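Local coordinates for hypothetical protein (Ruminococcus gnavus, PDB 4QAN) that is of unknown function but adopts a cystatin-like fold, as a divergent member of the NTF2-like superfamily, and can bind a magnesium ion, at residues V225-F228 with I229-I232; K265-K268 with T269-Y272; L359-E362 with S363-M367; S370-E373 with S374-S378. One frame throughout, in Å; residues are numbered along the deposited sequence. Where two conformers were deposited one is given.

Contact 1: residues V225-F228 with I229-I232; sequences VEQF and IYAI
I232 sets its terminal methyl over one face of the F228 ring: CD1 of I232 lies 4.1 Å from the centroid of that ring and 22° off its normal, a CH-pi contact displaced toward the CE2-CZ rim. I229 reaches the neighbouring CD2-CE2 side of the ring, its CD1 coming to CD2 of F228 at 3.8 Å. The phenyl group can meet both isoleucines because its CG stands anti to the backbone N (chi1 171°). With only an alanine at F228, the methyls of I229 and I232 would probably lose the surface they close on, leaving a gap toward helix 254-275. Behind these side chains runs regular alpha-helical bonding, in which I232 N donates to F228 O at 3.2 Å and I229 N to V225 O at 3.0 Å. On the more exposed side Q227, bent at chi2, lies alongside Y230, with NE2 of Q227 3.7 Å from CD2 of the Y230 ring. Within the fold, helix 221-234 presents F228 and I232 to Y263, L267 and M270 of helix 254-275, A231 to A240 of helix 237-242, and V225 to L307 and V310 of strand 305-314.

Contact 2: residues K265-K268 with T269-Y272; sequences KELK and TMLY
K268 lays the aliphatic part of its side chain over one face of the Y272 ring, one helical turn on. Its CB merely starts the chain beside the backbone. CG, anti to the backbone N (chi1 -178°), makes the CH-pi contact, 3.8 Å from the ring centroid of Y272 and 20° off the normal, shifted toward CZ. CD continues outward and meets the phenol oxygen, K268 CD to Y272 OH being 3.6 Å, while CE, turned aside by the bend at chi3 (68°), barely brushes CE2 of Y272. The ammonium group NZ leaves the ring and is held by L76 O and I74 O and by a salt bridge to E93, which probably offsets the cost of burying its charge. A serine in place of Y272 takes away the ring face and would probably leave a gap over CG and CD of K268, the lysine then relying more on the bonds of its ammonium end.

All of this takes place inside helix 254-275, whose position is consistent with the helix that packs on the curled sheet in a cystatin-like fold; it also touches helices 87-108 and 221-234. Its backbone bonds are i to i+4, and K265 O accepts twice: T269 N at 2.9 Å and T269 OG1 at 2.6 Å approach K265 O from opposite faces of its carbonyl plane. On another side of the helix L267 CD1 meets the selenomethionine methyl M270 CE at 3.9 Å and L271 CG at 4.1 Å, and these apolar groups continue onto I232 of helix 221-234.

Contact 3: residues L359-E362 with S363-M367; sequences LSLE and SGEVM
E365, last residue of a beta turn, folds its carboxylate back to the first residue of that turn and accepts a backbone N-H: E362 N donates to E365 OE1 at 2.9 Å with an N-H...O angle of 167°. The donor meets the anti side of that oxygen, 25° out of the carboxylate plane. A second bond runs the other way between the same two residues, E365 N to E362 O at 2.8 Å, the donor standing above the carbonyl plane. It closes a type II beta turn from E362 to E365, in which G364 takes the positive phi (77°) expected of the third position. The extended chain of E365, with CG anti to its own N, carries the carboxylate over to L361, whose CD2 lies 3.7 Å from E365 OE2; the two side chains cross steeply. The E362 carboxylate brings its OE2 to 4.0 Å from OE1 of E365, the two planes steeply turned against each other, and this close approach of like charges would probably raise the pKa of one of them. Just before the turn, S360 and L361 both face A356 in a G1 beta bulge, and S360 is a magnesium-binding residue, although no ion is bound to this chain here. The loop joins strands 349-353 and 367-369: G364 bonds to L354, M367 pairs with L337 of strand 334-344, and V366 packs on M270 and F274 of helix 254-275.

Contact 4: residues S370-E373 with S374-S378; sequences SKEE and SRKTS
T377 and E373 make the tight part of this helical turn: E373 O accepts from T377 OG1 at 2.7 Å and from T377 N at 3.0 Å, the two donors arriving from opposite faces of its carbonyl plane. The threonine hydroxyl reaches back because OG1 stands beside its own backbone N (chi1 -55°). At the helix start S370 is the N-cap, and S370 OG takes the N-H of E373 at 2.8 Å in an almost straight bond (174°). The weak return bond from S370 N to E373 OE1 completes a capping box. S374, the buried residue of the group, packs against I308, L328 and N335 of the sheet.

The solvent side is looser and charged. E372, bent at chi2, forms a salt bridge in which both its oxygens sit close to the single nitrogen NH2 of R375 (OE2 2.8 Å, OE1 2.9 Å); with the planes 71° apart this is not the coplanar pairing of two oxygens with two nitrogens. K376 runs alongside E372, but its NZ remains 4.5 Å from E372 OE2, beyond a salt bridge. The cap thus supplies an acceptor for an N-H that lacks a helical carbonyl, whereas the exposed ion pair is probably weakened by water.

How the contacts relate
Contacts 1 and 2 are buried and belong to one apolar core: helices 221-234 and 254-275 meet where I232 CD1 comes within 3.4 Å of M270 CE. Contact 3 is partly buried and rests on the same second helix, V366 and G364 lying against M270 and T269. Contact 4 is a surface helix that adjoins contact 3 in sequence but makes no other touch with it, and it stays about 15 Å from contact 2 at the nearest atoms. The chemistry follows the depth, from CH-pi and methyl packing in the two core helices, through carboxylate-to-backbone bonding in the loop, to capping and an ion pair outside. In both contacts 2 and 4 a threonine hydroxyl adds a second donor to the carbonyl oxygen four residues back.

Contact 1: residues V225-F228 with I229-I232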
ATOM      1  N   VAL A 225       6.025 -21.715  -2.129  1.00 29.09           N
ATOM      2  CA  VAL A 225       6.731 -21.080  -1.030  1.00 28.53           C
ATOM      3  C   VAL A 225       8.183 -20.808  -1.425  1.00 28.73           C
ATOM      4  O   VAL A 225       8.707 -19.716  -1.163  1.00 27.83           O
ATOM      5  CB  VAL A 225       6.667 -21.953   0.251  1.00 31.46           C
ATOM      6  CG1 VAL A 225       7.515 -21.362   1.362  1.00 30.46           C
ATOM      7  CG2 VAL A 225       5.222 -22.104   0.706  1.00 30.43           C
ATOM      8  N   GLU A 226       8.810 -21.790  -2.074  1.00 28.12           N
ATOM      9  CA  GLU A 226      10.197 -21.653  -2.543  1.00 29.22           C
ATOM     10  C   GLU A 226      10.376 -20.477  -3.511  1.00 28.64           C
ATOM     11  O   GLU A 226      11.313 -19.688  -3.363  1.00 27.52           O
ATOM     12  CB  GLU A 226      10.692 -22.955  -3.178  1.00 30.32           C
ATOM     13  CG  GLU A 226      10.995 -24.052  -2.150  1.00 33.60           C
ATOM     14  CD  GLU A 226      10.814 -25.487  -2.677  1.00 40.47           C
ATOM     15  OE1 GLU A 226      10.639 -25.682  -3.905  1.00 40.31           O
ATOM     16  OE2 GLU A 226      10.828 -26.442  -1.852  1.00 43.75           O
ATOM     17  N   GLN A 227       9.475 -20.331  -4.475  1.00 27.01           N
ATOM     18  CA  GLN A 227       9.644 -19.288  -5.473  1.00 28.09           C
ATOM     19  C   GLN A 227       9.264 -17.939  -4.956  1.00 27.17           C
ATOM     20  O   GLN A 227       9.790 -16.953  -5.433  1.00 27.28           O
ATOM     21  CB  GLN A 227       8.873 -19.579  -6.761  1.00 30.57           C
ATOM     22  CG  GLN A 227       9.556 -20.567  -7.697  1.00 33.77           C
ATOM     23  CD  GLN A 227      10.932 -20.088  -8.133  1.00 37.29           C
ATOM     24  OE1 GLN A 227      11.936 -20.679  -7.755  1.00 33.81           O
ATOM     25  NE2 GLN A 227      10.981 -18.998  -8.923  1.00 34.70           N
ATOM     26  N   PHE A 228       8.311 -17.901  -4.022  1.00 28.14           N
ATOM     27  CA  PHE A 228       7.972 -16.697  -3.261  1.00 26.93           C
ATOM     28  C   PHE A 228       9.201 -16.144  -2.529  1.00 25.39           C
ATOM     29  O   PHE A 228       9.553 -14.975  -2.683  1.00 26.03           O
ATOM     30  CB  PHE A 228       6.848 -17.052  -2.281  1.00 28.80           C
ATOM     31  CG  PHE A 228       6.524 -15.981  -1.262  1.00 30.07           C
ATOM     32  CD1 PHE A 228       5.826 -14.841  -1.624  1.00 30.43           C
ATOM     33  CD2 PHE A 228       6.847 -16.160   0.076  1.00 29.44           C
ATOM     34  CE1 PHE A 228       5.488 -13.887  -0.678  1.00 30.77           C
ATOM     35  CE2 PHE A 228       6.504 -15.206   1.023  1.00 31.82           C
ATOM     36  CZ  PHE A 228       5.830 -14.061   0.636  1.00 29.14           C
ATOM     37  N   ILE A 229       9.891 -17.001  -1.782  1.00 25.31           N
ATOM     38  CA  ILE A 229      11.142 -16.607  -1.126  1.00 26.00           C
ATOM     39  C   ILE A 229      12.256 -16.235  -2.115  1.00 27.44           C
ATOM     40  O   ILE A 229      13.037 -15.334  -1.854  1.00 29.36           O
ATOM     41  CB  ILE A 229      11.597 -17.689  -0.116  1.00 27.69           C
ATOM     42  CG1 ILE A 229      10.547 -17.817   1.010  1.00 28.08           C
ATOM     43  CG2 ILE A 229      12.986 -17.401   0.439  1.00 29.17           C
ATOM     44  CD1 ILE A 229      10.233 -16.538   1.766  1.00 26.30           C
ATOM     45  N   TYR A 230      12.316 -16.894  -3.261  1.00 27.01           N
ATOM     46  CA  TYR A 230      13.300 -16.547  -4.274  1.00 27.03           C
ATOM     47  C   TYR A 230      13.036 -15.138  -4.809  1.00 28.29           C
ATOM     48  O   TYR A 230      13.974 -14.359  -5.018  1.00 29.13           O
ATOM     49  CB  TYR A 230      13.277 -17.552  -5.431  1.00 27.53           C
ATOM     50  CG  TYR A 230      14.239 -17.222  -6.576  1.00 27.27           C
ATOM     51  CD1 TYR A 230      15.614 -17.335  -6.406  1.00 28.41           C
ATOM     52  CD2 TYR A 230      13.759 -16.793  -7.828  1.00 28.14           C
ATOM     53  CE1 TYR A 230      16.494 -17.036  -7.441  1.00 29.75           C
ATOM     54  CE2 TYR A 230      14.626 -16.488  -8.875  1.00 29.17           C
ATOM     55  CZ  TYR A 230      15.990 -16.616  -8.682  1.00 31.17           C
ATOM     56  OH  TYR A 230      16.858 -16.330  -9.703  1.00 31.53           O
ATOM     57  N   ALA A 231      11.770 -14.822  -5.052  1.00 26.00           N
ATOM     58  CA  ALA A 231      11.381 -13.459  -5.442  1.00 27.55           C
ATOM     59  C   ALA A 231      11.863 -12.386  -4.441  1.00 27.36           C
ATOM     60  O   ALA A 231      12.395 -11.329  -4.823  1.00 28.31           O
ATOM     61  CB  ALA A 231       9.872 -13.379  -5.608  1.00 30.00           C
ATOM     62  N   ILE A 232      11.676 -12.671  -3.160  1.00 26.92           N
ATOM     63  CA  ILE A 232      12.141 -11.794  -2.082  1.00 27.14           C
ATOM     64  C   ILE A 232      13.665 -11.623  -2.126  1.00 28.90           C
ATOM     65  O   ILE A 232      14.173 -10.491  -2.070  1.00 29.92           O
ATOM     66  CB  ILE A 232      11.641 -12.315  -0.711  1.00 26.11           C
ATOM     67  CG1 ILE A 232      10.123 -12.046  -0.614  1.00 26.98           C
ATOM     68  CG2 ILE A 232      12.378 -11.639   0.442  1.00 27.96           C
ATOM     69  CD1 ILE A 232       9.396 -12.688   0.550  1.00 27.05           C
TER

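Contact 2: residues K265-K268 with T269-Y272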
ATOM      1  N   LYS A 265       1.135  -5.562   3.003  1.00 24.23           N
ATOM      2  CA  LYS A 265       1.315  -5.287   4.404  1.00 26.67           C
ATOM      3  C   LYS A 265       1.804  -6.502   5.174  1.00 26.77           C
ATOM      4  O   LYS A 265       2.690  -6.350   6.025  1.00 26.55           O
ATOM      5  CB  LYS A 265       0.025  -4.776   5.029  1.00 28.18           C
ATOM      6  CG  LYS A 265       0.278  -4.200   6.403  1.00 28.91           C
ATOM      7  CD  LYS A 265      -0.952  -3.596   7.025  1.00 34.82           C
ATOM      8  CE  LYS A 265      -0.569  -3.029   8.382  1.00 35.75           C
ATOM      9  NZ  LYS A 265      -1.753  -2.516   9.087  1.00 41.70           N
ATOM     10  N   GLU A 266       1.219  -7.677   4.903  1.00 29.16           N
ATOM     11  CA  GLU A 266       1.621  -8.944   5.570  1.00 30.23           C
ATOM     12  C   GLU A 266       3.049  -9.325   5.207  1.00 29.45           C
ATOM     13  O   GLU A 266       3.803  -9.848   6.042  1.00 32.64           O
ATOM     14  CB  GLU A 266       0.766 -10.154   5.131  1.00 37.19           C
ATOM     15  CG  GLU A 266      -0.683 -10.247   5.588  1.00 44.70           C
ATOM     16  CD  GLU A 266      -1.429 -11.459   4.957  1.00 59.27           C
ATOM     17  OE1 GLU A 266      -1.033 -12.670   5.124  1.00 35.56           O
ATOM     18  OE2 GLU A 266      -2.454 -11.195   4.281  1.00 69.20           O
ATOM     19  N   LEU A 267       3.393  -9.115   3.942  1.00 27.15           N
ATOM     20  CA  LEU A 267       4.725  -9.406   3.437  1.00 28.82           C
ATOM     21  C   LEU A 267       5.742  -8.485   4.118  1.00 28.92           C
ATOM     22  O   LEU A 267       6.694  -8.960   4.762  1.00 27.03           O
ATOM     23  CB  LEU A 267       4.749  -9.268   1.910  1.00 27.76           C
ATOM     24  CG  LEU A 267       6.077  -9.363   1.145  1.00 34.16           C
ATOM     25  CD1 LEU A 267       6.975 -10.454   1.691  1.00 33.91           C
ATOM     26  CD2 LEU A 267       5.840  -9.581  -0.347  1.00 34.20           C
ATOM     27  N   LYS A 268       5.505  -7.181   4.025  1.00 28.16           N
ATOM     28  CA  LYS A 268       6.281  -6.182   4.772  1.00 27.60           C
ATOM     29  C   LYS A 268       6.486  -6.574   6.225  1.00 30.18           C
ATOM     30  O   LYS A 268       7.586  -6.473   6.782  1.00 26.55           O
ATOM     31  CB  LYS A 268       5.572  -4.832   4.742  1.00 30.52           C
ATOM     32  CG  LYS A 268       6.336  -3.727   5.465  1.00 30.01           C
ATOM     33  CD  LYS A 268       5.535  -2.453   5.622  1.00 29.08           C
ATOM     34  CE  LYS A 268       4.367  -2.638   6.567  1.00 29.96           C
ATOM     35  NZ  LYS A 268       3.451  -1.468   6.487  1.00 34.37           N
ATOM     36  N   THR A 269       5.410  -7.045   6.830  1.00 31.18           N
ATOM     37  CA  THR A 269       5.424  -7.383   8.213  1.00 29.49           C
ATOM     38  C   THR A 269       6.383  -8.551   8.456  1.00 30.64           C
ATOM     39  O   THR A 269       7.129  -8.560   9.437  1.00 29.61           O
ATOM     40  CB  THR A 269       3.989  -7.657   8.685  1.00 32.07           C
ATOM     41  OG1 THR A 269       3.234  -6.442   8.559  1.00 30.28           O
ATOM     42  CG2 THR A 269       3.965  -8.132  10.127  1.00 30.41           C
HETATM   43  N   MSE A 270       6.376  -9.508   7.536  1.00 31.34           N
HETATM   44  CA  MSE A 270       7.259 -10.663   7.598  1.00 28.56           C
HETATM   45  C   MSE A 270       8.699 -10.208   7.470  1.00 27.60           C
HETATM   46  O   MSE A 270       9.541 -10.591   8.270  1.00 28.17           O
HETATM   47  CB  MSE A 270       6.871 -11.681   6.521  1.00 25.68           C
HETATM   48  CG  MSE A 270       7.834 -12.865   6.599  1.00 24.77           C
HETATM   49 SE   MSE A 270       7.486 -14.272   5.284  0.75 20.48          SE
HETATM   50  CE  MSE A 270       8.408 -13.443   3.752  1.00 21.46           C
ATOM     51  N   LEU A 271       8.999  -9.379   6.479  1.00 27.49           N
ATOM     52  CA  LEU A 271      10.355  -8.869   6.317  1.00 27.26           C
ATOM     53  C   LEU A 271      10.814  -8.101   7.564  1.00 28.54           C
ATOM     54  O   LEU A 271      11.974  -8.235   7.986  1.00 28.64           O
ATOM     55  CB  LEU A 271      10.465  -7.971   5.080  1.00 30.91           C
ATOM     56  CG  LEU A 271      10.010  -8.576   3.752  1.00 32.65           C
ATOM     57  CD1 LEU A 271      10.089  -7.531   2.665  1.00 32.76           C
ATOM     58  CD2 LEU A 271      10.818  -9.810   3.376  1.00 33.70           C
ATOM     59  N   TYR A 272       9.914  -7.309   8.162  1.00 27.71           N
ATOM     60  CA  TYR A 272      10.263  -6.546   9.363  1.00 29.10           C
ATOM     61  C   TYR A 272      10.585  -7.520  10.492  1.00 28.30           C
ATOM     62  O   TYR A 272      11.444  -7.245  11.338  1.00 27.01           O
ATOM     63  CB  TYR A 272       9.130  -5.594   9.766  1.00 29.84           C
ATOM     64  CG  TYR A 272       8.997  -4.315   8.929  1.00 27.89           C
ATOM     65  CD1 TYR A 272       9.703  -4.130   7.730  1.00 27.88           C
ATOM     66  CD2 TYR A 272       8.161  -3.295   9.349  1.00 26.79           C
ATOM     67  CE1 TYR A 272       9.561  -2.965   6.999  1.00 28.58           C
ATOM     68  CE2 TYR A 272       7.999  -2.138   8.610  1.00 27.84           C
ATOM     69  CZ  TYR A 272       8.700  -1.977   7.446  1.00 26.61           C
ATOM     70  OH  TYR A 272       8.537  -0.815   6.744  1.00 28.47           O
TER

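Contact 3: residues L359-E362 with S363-M367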
ATOM      1  N   LEU A 359      -0.397 -23.780  14.095  1.00 43.50           N
ATOM      2  CA  LEU A 359       0.764 -23.630  14.971  1.00 47.85           C
ATOM      3  C   LEU A 359       0.755 -22.277  15.681  1.00 48.98           C
ATOM      4  O   LEU A 359       1.793 -21.824  16.167  1.00 49.37           O
ATOM      5  CB  LEU A 359       2.055 -23.747  14.155  1.00 51.04           C
ATOM      6  CG  LEU A 359       2.385 -25.111  13.540  1.00 53.94           C
ATOM      7  CD1 LEU A 359       3.677 -25.000  12.743  1.00 53.52           C
ATOM      8  CD2 LEU A 359       2.498 -26.195  14.598  1.00 52.37           C
ATOM      9  N   SER A 360      -0.417 -21.642  15.736  1.00 48.34           N
ATOM     10  CA  SER A 360      -0.603 -20.334  16.361  1.00 47.48           C
ATOM     11  C   SER A 360       0.241 -19.216  15.734  1.00 45.61           C
ATOM     12  O   SER A 360       0.526 -18.213  16.386  1.00 44.24           O
ATOM     13  CB  SER A 360      -0.358 -20.411  17.874  1.00 50.12           C
ATOM     14  OG  SER A 360      -0.513 -19.132  18.458  1.00 56.53           O
ATOM     15  N   LEU A 361       0.602 -19.375  14.463  1.00 45.41           N
ATOM     16  CA  LEU A 361       1.399 -18.377  13.763  1.00 42.95           C
ATOM     17  C   LEU A 361       0.511 -17.403  13.001  1.00 46.61           C
ATOM     18  O   LEU A 361      -0.124 -17.761  12.008  1.00 46.41           O
ATOM     19  CB  LEU A 361       2.396 -19.035  12.808  1.00 41.76           C
ATOM     20  CG  LEU A 361       3.640 -19.706  13.399  1.00 44.97           C
ATOM     21  CD1 LEU A 361       4.518 -20.255  12.285  1.00 43.43           C
ATOM     22  CD2 LEU A 361       4.458 -18.753  14.256  1.00 47.88           C
ATOM     23  N   GLU A 362       0.488 -16.156  13.459  1.00 47.45           N
ATOM     24  CA  GLU A 362      -0.325 -15.130  12.829  1.00 41.53           C
ATOM     25  C   GLU A 362       0.279 -14.627  11.535  1.00 40.19           C
ATOM     26  O   GLU A 362       1.454 -14.833  11.235  1.00 40.71           O
ATOM     27  CB  GLU A 362      -0.569 -13.976  13.796  1.00 44.56           C
ATOM     28  CG  GLU A 362      -1.530 -14.380  14.904  1.00 59.28           C
ATOM     29  CD  GLU A 362      -1.364 -13.581  16.179  1.00 70.46           C
ATOM     30  OE1 GLU A 362      -1.694 -12.375  16.180  1.00 72.41           O
ATOM     31  OE2 GLU A 362      -0.922 -14.170  17.190  1.00 83.79           O
ATOM     32  N   SER A 363      -0.562 -13.950  10.770  1.00 34.97           N
ATOM     33  CA  SER A 363      -0.190 -13.413   9.489  1.00 35.15           C
ATOM     34  C   SER A 363       1.080 -12.558   9.579  1.00 36.48           C
ATOM     35  O   SER A 363       1.109 -11.576  10.298  1.00 38.17           O
ATOM     36  CB  SER A 363      -1.352 -12.592   8.966  1.00 36.30           C
ATOM     37  OG  SER A 363      -1.174 -12.324   7.614  1.00 47.76           O
ATOM     38  N   GLY A 364       2.140 -12.955   8.872  1.00 33.47           N
ATOM     39  CA  GLY A 364       3.412 -12.228   8.909  1.00 26.75           C
ATOM     40  C   GLY A 364       4.259 -12.455  10.157  1.00 27.81           C
ATOM     41  O   GLY A 364       5.269 -11.801  10.331  1.00 28.11           O
ATOM     42  N   GLU A 365       3.875 -13.395  11.020  1.00 27.83           N
ATOM     43  CA  GLU A 365       4.618 -13.624  12.243  1.00 32.20           C
ATOM     44  C   GLU A 365       5.903 -14.395  11.935  1.00 34.37           C
ATOM     45  O   GLU A 365       5.919 -15.295  11.104  1.00 35.07           O
ATOM     46  CB  GLU A 365       3.767 -14.392  13.259  1.00 35.31           C
ATOM     47  CG  GLU A 365       4.305 -14.308  14.678  1.00 41.09           C
ATOM     48  CD  GLU A 365       3.631 -15.282  15.631  1.00 47.55           C
ATOM     49  OE1 GLU A 365       2.414 -15.537  15.471  1.00 44.31           O
ATOM     50  OE2 GLU A 365       4.322 -15.792  16.545  1.00 51.48           O
ATOM     51  N   VAL A 366       6.980 -14.037  12.616  1.00 35.59           N
ATOM     52  CA  VAL A 366       8.250 -14.724  12.446  1.00 37.36           C
ATOM     53  C   VAL A 366       8.686 -15.150  13.826  1.00 37.74           C
ATOM     54  O   VAL A 366       8.621 -14.353  14.745  1.00 46.44           O
ATOM     55  CB  VAL A 366       9.280 -13.780  11.815  1.00 38.50           C
ATOM     56  CG1 VAL A 366      10.652 -14.383  11.860  1.00 43.11           C
ATOM     57  CG2 VAL A 366       8.896 -13.445  10.377  1.00 36.06           C
HETATM   58  N   MSE A 367       9.087 -16.405  13.980  1.00 38.08           N
HETATM   59  CA  MSE A 367       9.491 -16.958  15.274  0.65 41.09           C
HETATM   60  C   MSE A 367      10.953 -17.298  15.235  1.00 39.60           C
HETATM   61  O   MSE A 367      11.364 -18.118  14.419  1.00 38.31           O
HETATM   62  CB  MSE A 367       8.672 -18.234  15.478  0.65 43.03           C
HETATM   63  CG  MSE A 367       9.026 -19.002  16.747  0.65 48.92           C
HETATM   64 SE   MSE A 367       7.615 -20.349  17.057  0.49 52.00          SE
HETATM   65  CE  MSE A 367       8.565 -21.935  16.394  0.65 52.29           C
TER

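Contact 4: residues S370-E373 with S374-S378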
ATOM      1  N   SER A 370      16.378 -21.333  18.211  1.00 46.32           N
ATOM      2  CA  SER A 370      17.758 -21.645  18.560  1.00 47.46           C
ATOM      3  C   SER A 370      18.315 -22.562  17.469  1.00 47.78           C
ATOM      4  O   SER A 370      17.550 -23.122  16.676  1.00 45.30           O
ATOM      5  CB  SER A 370      17.845 -22.312  19.938  1.00 49.89           C
ATOM      6  OG  SER A 370      17.460 -23.674  19.883  1.00 51.38           O
ATOM      7  N   LYS A 371      19.638 -22.696  17.413  1.00 46.76           N
ATOM      8  CA  LYS A 371      20.275 -23.645  16.500  1.00 48.45           C
ATOM      9  C   LYS A 371      19.810 -25.076  16.798  1.00 50.80           C
ATOM     10  O   LYS A 371      19.617 -25.888  15.886  1.00 48.56           O
ATOM     11  CB  LYS A 371      21.802 -23.582  16.627  1.00 51.59           C
ATOM     12  CG  LYS A 371      22.437 -22.280  16.168  1.00 52.80           C
ATOM     13  CD  LYS A 371      22.495 -22.178  14.649  1.00 54.69           C
ATOM     14  CE  LYS A 371      22.563 -20.730  14.191  1.00 54.51           C
ATOM     15  NZ  LYS A 371      22.400 -20.633  12.714  1.00 56.34           N
ATOM     16  N   GLU A 372      19.660 -25.381  18.084  1.00 56.49           N
ATOM     17  CA  GLU A 372      19.109 -26.663  18.528  1.00 59.18           C
ATOM     18  C   GLU A 372      17.694 -26.836  17.967  1.00 53.30           C
ATOM     19  O   GLU A 372      17.407 -27.809  17.277  1.00 51.12           O
ATOM     20  CB  GLU A 372      19.090 -26.717  20.062  1.00 66.44           C
ATOM     21  CG  GLU A 372      18.594 -28.023  20.659  1.00 76.42           C
ATOM     22  CD  GLU A 372      19.470 -29.206  20.297  1.00 86.82           C
ATOM     23  OE1 GLU A 372      20.704 -29.029  20.135  1.00 96.10           O
ATOM     24  OE2 GLU A 372      18.918 -30.321  20.176  1.00 88.68           O
ATOM     25  N   GLU A 373      16.822 -25.872  18.246  1.00 49.74           N
ATOM     26  CA  GLU A 373      15.454 -25.910  17.745  1.00 48.38           C
ATOM     27  C   GLU A 373      15.389 -26.023  16.208  1.00 45.62           C
ATOM     28  O   GLU A 373      14.550 -26.738  15.665  1.00 42.12           O
ATOM     29  CB  GLU A 373      14.687 -24.665  18.213  1.00 48.74           C
ATOM     30  CG  GLU A 373      14.370 -24.646  19.698  1.00 51.71           C
ATOM     31  CD  GLU A 373      13.924 -23.281  20.208  1.00 54.77           C
ATOM     32  OE1 GLU A 373      13.565 -22.399  19.393  1.00 52.19           O
ATOM     33  OE2 GLU A 373      13.938 -23.090  21.442  1.00 57.34           O
ATOM     34  N   SER A 374      16.271 -25.306  15.512  1.00 48.22           N
ATOM     35  CA  SER A 374      16.275 -25.285  14.045  1.00 44.77           C
ATOM     36  C   SER A 374      16.668 -26.639  13.472  1.00 47.89           C
ATOM     37  O   SER A 374      16.118 -27.070  12.465  1.00 46.68           O
ATOM     38  CB  SER A 374      17.250 -24.225  13.545  1.00 44.75           C
ATOM     39  OG  SER A 374      17.204 -24.106  12.141  1.00 43.97           O
ATOM     40  N   ARG A 375      17.627 -27.304  14.116  1.00 53.28           N
ATOM     41  CA  ARG A 375      18.086 -28.614  13.662  1.00 58.46           C
ATOM     42  C   ARG A 375      17.047 -29.701  13.920  1.00 57.51           C
ATOM     43  O   ARG A 375      16.875 -30.602  13.099  1.00 57.08           O
ATOM     44  CB  ARG A 375      19.406 -29.000  14.333  1.00 66.17           C
ATOM     45  CG  ARG A 375      20.044 -30.256  13.736  1.00 76.27           C
ATOM     46  CD  ARG A 375      21.326 -30.670  14.445  1.00 83.58           C
ATOM     47  NE  ARG A 375      21.244 -30.528  15.900  1.00 94.81           N
ATOM     48  CZ  ARG A 375      20.518 -31.297  16.716  1.00 99.94           C
ATOM     49  NH1 ARG A 375      19.767 -32.290  16.244  1.00100.75           N
ATOM     50  NH2 ARG A 375      20.535 -31.059  18.024  1.00 97.93           N
ATOM     51  N   LYS A 376      16.377 -29.629  15.069  1.00 57.59           N
ATOM     52  CA  LYS A 376      15.295 -30.567  15.382  1.00 59.72           C
ATOM     53  C   LYS A 376      14.130 -30.433  14.405  1.00 55.04           C
ATOM     54  O   LYS A 376      13.538 -31.437  13.998  1.00 58.36           O
ATOM     55  CB  LYS A 376      14.792 -30.365  16.820  1.00 63.28           C
ATOM     56  CG  LYS A 376      15.776 -30.824  17.888  1.00 68.61           C
ATOM     57  CD  LYS A 376      15.984 -32.332  17.833  1.00 73.35           C
ATOM     58  CE  LYS A 376      17.167 -32.769  18.671  1.00 81.67           C
ATOM     59  NZ  LYS A 376      17.537 -34.172  18.356  1.00 86.52           N
ATOM     60  N   THR A 377      13.808 -29.193  14.042  1.00 48.08           N
ATOM     61  CA  THR A 377      12.729 -28.906  13.114  1.00 45.13           C
ATOM     62  C   THR A 377      13.078 -29.404  11.708  1.00 44.68           C
ATOM     63  O   THR A 377      12.243 -30.011  11.034  1.00 44.17           O
ATOM     64  CB  THR A 377      12.426 -27.392  13.087  1.00 43.89           C
ATOM     65  OG1 THR A 377      12.144 -26.925  14.417  1.00 44.47           O
ATOM     66  CG2 THR A 377      11.246 -27.085  12.183  1.00 42.57           C
ATOM     67  N   SER A 378      14.316 -29.167  11.277  1.00 45.22           N
ATOM     68  CA  SER A 378      14.791 -29.622   9.962  1.00 46.78           C
ATOM     69  C   SER A 378      14.726 -31.137   9.784  1.00 48.42           C
ATOM     70  O   SER A 378      14.622 -31.625   8.664  1.00 53.77           O
ATOM     71  CB  SER A 378      16.232 -29.154   9.719  1.00 47.54           C
ATOM     72  OG  SER A 378      17.131 -29.815  10.599  1.00 52.22           O
TER